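Local coordinates for protein glutaredoxin (Grx-1) (Archaeoglobus fulgidus, PDB 3IC4) that probably transfers electrons as a small thiol-disulfide oxidoreductase of the glutaredoxin family, at residues V14-L19 with F39-I44; S61-Y66 with H77-N82. All coordinates share one frame; numbering follows the deposited sequence.

Contact 1 (V14-L19 with F39-I44); sequences VLMYGL and FEVIWI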
# COMPACT_ATOMS: atom_id res chain seq x y z
N VAL A 14 0.72 8.55 3.32
CA VAL A 14 1.30 7.21 3.19
C VAL A 14 0.19 6.16 2.92
O VAL A 14 -0.83 6.11 3.60
CB VAL A 14 2.10 6.83 4.45
CG1 VAL A 14 2.65 5.45 4.34
CG2 VAL A 14 3.19 7.82 4.65
N LEU A 15 0.40 5.35 1.88
CA LEU A 15 -0.58 4.33 1.52
C LEU A 15 0.11 2.98 1.39
O LEU A 15 1.12 2.87 0.69
CB LEU A 15 -1.21 4.69 0.15
CG LEU A 15 -2.26 3.71 -0.38
CD1 LEU A 15 -3.47 3.63 0.53
CD2 LEU A 15 -2.71 4.08 -1.79
N MSE A 16 -0.49 1.98 2.03
CA MSE A 16 -0.10 0.59 1.84
C MSE A 16 -1.14 -0.21 1.06
O MSE A 16 -2.35 -0.16 1.35
CB MSE A 16 0.09 -0.05 3.21
CG MSE A 16 0.57 -1.43 3.16
SE MSE A 16 0.56 -2.21 4.93
CE MSE A 16 -0.06 -3.98 4.48
N TYR A 17 -0.63 -1.00 0.10
CA TYR A 17 -1.41 -2.01 -0.60
C TYR A 17 -0.96 -3.37 -0.09
O TYR A 17 0.23 -3.65 -0.03
CB TYR A 17 -1.14 -1.96 -2.08
CG TYR A 17 -1.53 -0.71 -2.77
CD1 TYR A 17 -2.78 -0.56 -3.36
CD2 TYR A 17 -0.61 0.35 -2.88
CE1 TYR A 17 -3.10 0.61 -4.06
CE2 TYR A 17 -0.93 1.50 -3.58
CZ TYR A 17 -2.16 1.61 -4.14
OH TYR A 17 -2.42 2.75 -4.82
N GLY A 18 -1.91 -4.23 0.27
CA GLY A 18 -1.55 -5.58 0.67
C GLY A 18 -2.71 -6.55 0.70
O GLY A 18 -3.75 -6.27 0.20
N LEU A 19 -2.45 -7.74 1.19
CA LEU A 19 -3.47 -8.72 1.47
C LEU A 19 -3.47 -8.96 2.97
O LEU A 19 -2.44 -9.12 3.59
CB LEU A 19 -3.16 -10.04 0.79
CG LEU A 19 -3.06 -10.03 -0.75
CD1 LEU A 19 -2.57 -11.37 -1.17
CD2 LEU A 19 -4.41 -9.76 -1.31
N PHE A 39 -1.43 6.84 8.00
CA PHE A 39 -1.36 6.04 6.81
C PHE A 39 -2.72 5.37 6.58
O PHE A 39 -3.59 5.30 7.46
CB PHE A 39 -0.24 4.98 6.92
CG PHE A 39 -0.60 3.83 7.85
CD1 PHE A 39 -1.08 2.64 7.33
CD2 PHE A 39 -0.49 3.97 9.19
CE1 PHE A 39 -1.41 1.55 8.18
CE2 PHE A 39 -0.84 2.91 10.06
CZ PHE A 39 -1.30 1.71 9.53
N GLU A 40 -2.91 4.94 5.35
CA GLU A 40 -4.06 4.21 4.94
C GLU A 40 -3.63 2.85 4.37
O GLU A 40 -2.54 2.74 3.79
CB GLU A 40 -4.87 5.03 3.93
CG GLU A 40 -5.23 6.42 4.49
CD GLU A 40 -6.17 6.36 5.70
OE1 GLU A 40 -6.92 5.40 5.85
OE2 GLU A 40 -6.13 7.30 6.54
N VAL A 41 -4.51 1.87 4.46
CA VAL A 41 -4.24 0.52 3.89
C VAL A 41 -5.41 0.09 3.00
O VAL A 41 -6.58 0.31 3.36
CB VAL A 41 -3.97 -0.61 4.95
CG1 VAL A 41 -5.10 -0.83 5.96
CG2 VAL A 41 -3.68 -1.97 4.23
N ILE A 42 -5.08 -0.46 1.84
CA ILE A 42 -6.03 -1.14 0.98
C ILE A 42 -5.73 -2.64 0.97
O ILE A 42 -4.67 -3.06 0.49
CB ILE A 42 -6.03 -0.58 -0.44
CG1 ILE A 42 -6.42 0.92 -0.42
CG2 ILE A 42 -6.95 -1.38 -1.34
CD1 ILE A 42 -6.32 1.58 -1.80
N TRP A 43 -6.69 -3.42 1.47
CA TRP A 43 -6.60 -4.87 1.43
C TRP A 43 -7.28 -5.35 0.13
O TRP A 43 -8.53 -5.30 -0.05
CB TRP A 43 -7.34 -5.43 2.62
CG TRP A 43 -6.79 -5.10 3.94
CD1 TRP A 43 -7.51 -4.60 4.98
CD2 TRP A 43 -5.45 -5.31 4.44
NE1 TRP A 43 -6.71 -4.48 6.08
CE2 TRP A 43 -5.44 -4.89 5.78
CE3 TRP A 43 -4.28 -5.83 3.91
CZ2 TRP A 43 -4.29 -5.01 6.60
CZ3 TRP A 43 -3.13 -5.90 4.72
CH2 TRP A 43 -3.14 -5.47 6.01
N ILE A 44 -6.45 -5.85 -0.75
CA ILE A 44 -6.89 -6.18 -2.10
C ILE A 44 -7.79 -7.40 -2.02
O ILE A 44 -8.73 -7.56 -2.80
CB ILE A 44 -5.64 -6.46 -2.99
CG1 ILE A 44 -4.79 -5.17 -3.11
CG2 ILE A 44 -6.05 -7.04 -4.31
CD1 ILE A 44 -3.54 -5.29 -3.85

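Contact 2 (S61-Y66 with H77-N82); sequences SISGSY and HVLGYN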
# COMPACT_ATOMS: atom_id res chain seq x y z
N SER A 61 1.33 -0.37 -11.52
CA SER A 61 1.78 0.90 -12.06
C SER A 61 2.75 1.61 -11.12
O SER A 61 3.56 2.39 -11.58
CB SER A 61 0.57 1.77 -12.34
OG SER A 61 0.08 2.41 -11.20
N ILE A 62 2.70 1.31 -9.82
CA ILE A 62 3.64 1.86 -8.83
C ILE A 62 4.96 1.03 -8.76
O ILE A 62 6.03 1.56 -8.91
CB ILE A 62 3.04 1.90 -7.47
CG1 ILE A 62 1.81 2.84 -7.47
CG2 ILE A 62 4.10 2.32 -6.50
CD1 ILE A 62 0.84 2.59 -6.34
N SER A 63 4.89 -0.29 -8.58
CA SER A 63 6.11 -1.10 -8.32
C SER A 63 6.67 -1.84 -9.56
O SER A 63 7.77 -2.34 -9.50
CB SER A 63 5.82 -2.21 -7.27
OG SER A 63 4.94 -3.21 -7.81
N GLY A 64 5.89 -1.93 -10.64
CA GLY A 64 6.27 -2.72 -11.79
C GLY A 64 6.11 -4.18 -11.60
O GLY A 64 6.40 -4.94 -12.51
N SER A 65 5.53 -4.57 -10.46
CA SER A 65 5.32 -5.97 -10.12
C SER A 65 3.83 -6.22 -9.75
O SER A 65 3.01 -5.28 -9.66
CB SER A 65 6.19 -6.41 -8.94
OG SER A 65 5.56 -6.07 -7.71
N TYR A 66 3.51 -7.50 -9.64
CA TYR A 66 2.22 -7.88 -9.08
C TYR A 66 2.41 -8.49 -7.68
O TYR A 66 1.68 -9.42 -7.28
CB TYR A 66 1.48 -8.85 -9.98
CG TYR A 66 1.07 -8.20 -11.26
CD1 TYR A 66 0.00 -7.33 -11.32
CD2 TYR A 66 1.81 -8.39 -12.39
CE1 TYR A 66 -0.35 -6.73 -12.48
CE2 TYR A 66 1.47 -7.79 -13.57
CZ TYR A 66 0.38 -6.94 -13.61
OH TYR A 66 0.10 -6.34 -14.81
N HIS A 77 8.32 4.55 -3.42
CA HIS A 77 7.65 3.40 -2.88
C HIS A 77 8.67 2.39 -2.36
O HIS A 77 9.85 2.48 -2.66
CB HIS A 77 6.74 2.72 -3.94
CG HIS A 77 7.50 2.03 -5.05
ND1 HIS A 77 7.98 2.68 -6.17
CD2 HIS A 77 7.91 0.73 -5.16
CE1 HIS A 77 8.63 1.82 -6.94
NE2 HIS A 77 8.61 0.63 -6.35
N VAL A 78 8.18 1.48 -1.53
CA VAL A 78 8.94 0.30 -1.14
C VAL A 78 8.09 -0.92 -1.46
O VAL A 78 6.91 -0.98 -1.12
CB VAL A 78 9.37 0.39 0.37
CG1 VAL A 78 9.90 -1.01 0.89
CG2 VAL A 78 10.39 1.55 0.58
N LEU A 79 8.69 -1.92 -2.12
CA LEU A 79 8.02 -3.14 -2.43
C LEU A 79 8.67 -4.16 -1.51
O LEU A 79 9.89 -4.36 -1.54
CB LEU A 79 8.22 -3.52 -3.91
CG LEU A 79 7.92 -4.94 -4.40
CD1 LEU A 79 6.49 -5.24 -4.19
CD2 LEU A 79 8.30 -5.08 -5.88
N GLY A 80 7.82 -4.77 -0.68
CA GLY A 80 8.22 -5.77 0.31
C GLY A 80 8.46 -5.22 1.71
O GLY A 80 8.66 -4.01 1.90
N TYR A 81 8.43 -6.11 2.70
CA TYR A 81 8.78 -5.74 4.04
C TYR A 81 10.28 -5.65 4.24
O TYR A 81 11.03 -6.67 4.21
CB TYR A 81 8.21 -6.74 5.05
CG TYR A 81 8.52 -6.40 6.47
CD1 TYR A 81 7.95 -5.30 7.08
CD2 TYR A 81 9.38 -7.17 7.24
CE1 TYR A 81 8.25 -4.98 8.36
CE2 TYR A 81 9.62 -6.88 8.56
CZ TYR A 81 9.07 -5.79 9.11
OH TYR A 81 9.31 -5.50 10.46
N ASN A 82 10.78 -4.45 4.29
CA ASN A 82 12.19 -4.21 4.57
C ASN A 82 12.22 -3.03 5.49
O ASN A 82 11.87 -1.93 5.07
CB ASN A 82 12.96 -3.83 3.32
CG ASN A 82 14.45 -3.53 3.61
OD1 ASN A 82 14.83 -2.45 4.03
ND2 ASN A 82 15.30 -4.53 3.37
O HOH W 1 9.34 -1.87 -7.27

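Contact 1 (V14-L19 with F39-I44)
Phe-39 enters beside Val-14, their CB atoms 3.9 Å apart. Its CG is wedged between its own backbone N and carbonyl carbon (chi1 75°), which carries the ring away from Val-14 and toward Leu-29 and Leu-32 of helix 23-35. Glu-40 starts the backbone ladder: its N donates to Val-14 O, and its O takes the N-H of Met-16, a selenomethionine, at 2.8 Å in a nearly straight bond (174°). The same oxygen is also met by Leu-15, whose CD1 comes 3.5 Å from Glu-40 O. Val-41 turns to the other side of the sheet, its CG2 4.1 Å from the Met-16 CE methyl. The two strands run parallel, the axes of 15-18 and 40-43 coming within 4.7 Å, and helix 23-35 links them in the beta-alpha-beta unit that begins the thioredoxin fold of glutaredoxins. Ile-42 continues the ladder with both its N and its O, the N giving to Met-16 O and the O receiving Gly-18 N. Its CD1 comes 4.1 Å from Tyr-17 CE1, the two side chains rising together from the face that helix 49-63 covers. Trp-43 swings back to the Met-16 face. Val-41 CG2 sits over the centre of one indole face, while Gly-18 C meets the ring edge in plane. Met-16 CE reaches 3.6 Å from Trp-43 CZ3, and the backbone of Leu-19 passes CE3 of the indole. With only an alanine here, the Met-16 methyl and Val-41 CG2 would probably lose their shared packing surface, and a gap would open beside Gly-18. Ile-44 N closes the ladder on Gly-18 O at 2.9 Å, and Ile-44 CB packs against Leu-19 CD2.

Contact 2 (S61-Y66 with H77-N82)
His-77 lays its imidazole against the last turn of helix 49-63. Ile-62 O stands 3.2 Å above one ring face of His-77, displaced toward the rim, and Ile-62 CG2 touches CB of the histidine at 3.7 Å, the two side chains running past one another head to tail. The ring reaches the helix end because CG of His-77 sits between its backbone N and carbonyl carbon (chi1 70°). At the ring edge, in plane, a water lies 2.8 Å from NE2 of His-77 and donates to Ser-63 O, bridging strand and helix. The side chain of His-77 also lies about 4 Å from a bound magnesium ion.

Two residues along the same strand, Leu-79 points the same way. Its CG lies opposite the backbone N (chi1 164°), sending CD2 up against two serines: 4.0 Å from Ser-63 CB and 3.4 Å from Ser-65 OG. Those two serines are joined to each other, Ser-63 OG and Ser-65 OG being 2.9 Å apart in a hydrogen bond. Ser-65 OG also pairs with Ser-67 N, and Ser-63 OG has a weak bond to Val-59 O. The leucine methyls therefore pack against a polar pair already tied into the backbone around it.

Gly-64, between the serines, is the first residue past the helix, and its positive phi suits a residue without a side chain. The intervening Val-78 faces the other way, onto helix 83-91. The C-terminal turn of helix 49-63 resting on the edge strand of the 70-73/76-79 beta-hairpin, with helix 83-91 behind that strand, is the layered packing of the thioredoxin fold.

How the contacts relate
Contact 1 and contact 2 lie at the two margins of one four-stranded mixed sheet, ordered 40-43, 15-18, 70-73, 76-79, with their centres 12 Å apart. Contact 1 closes before contact 2 opens, and helix 49-63, which follows strand 40-43, takes the chain across the sheet to the 76-79 edge. The two meet on the face covered by helix 49-63, where Tyr-17 CE2 packs 3.4 Å from Ile-62 CD1. Strand 70-73 lies between them, bonded by backbone to both 15-18 and 76-79. Parallel pairing at one edge and helix packing on the hairpin at the other thus frame the thioredoxin-type core, beside whose CxxC helix start, Cys-22 to Cys-25, redox chemistry would be expected.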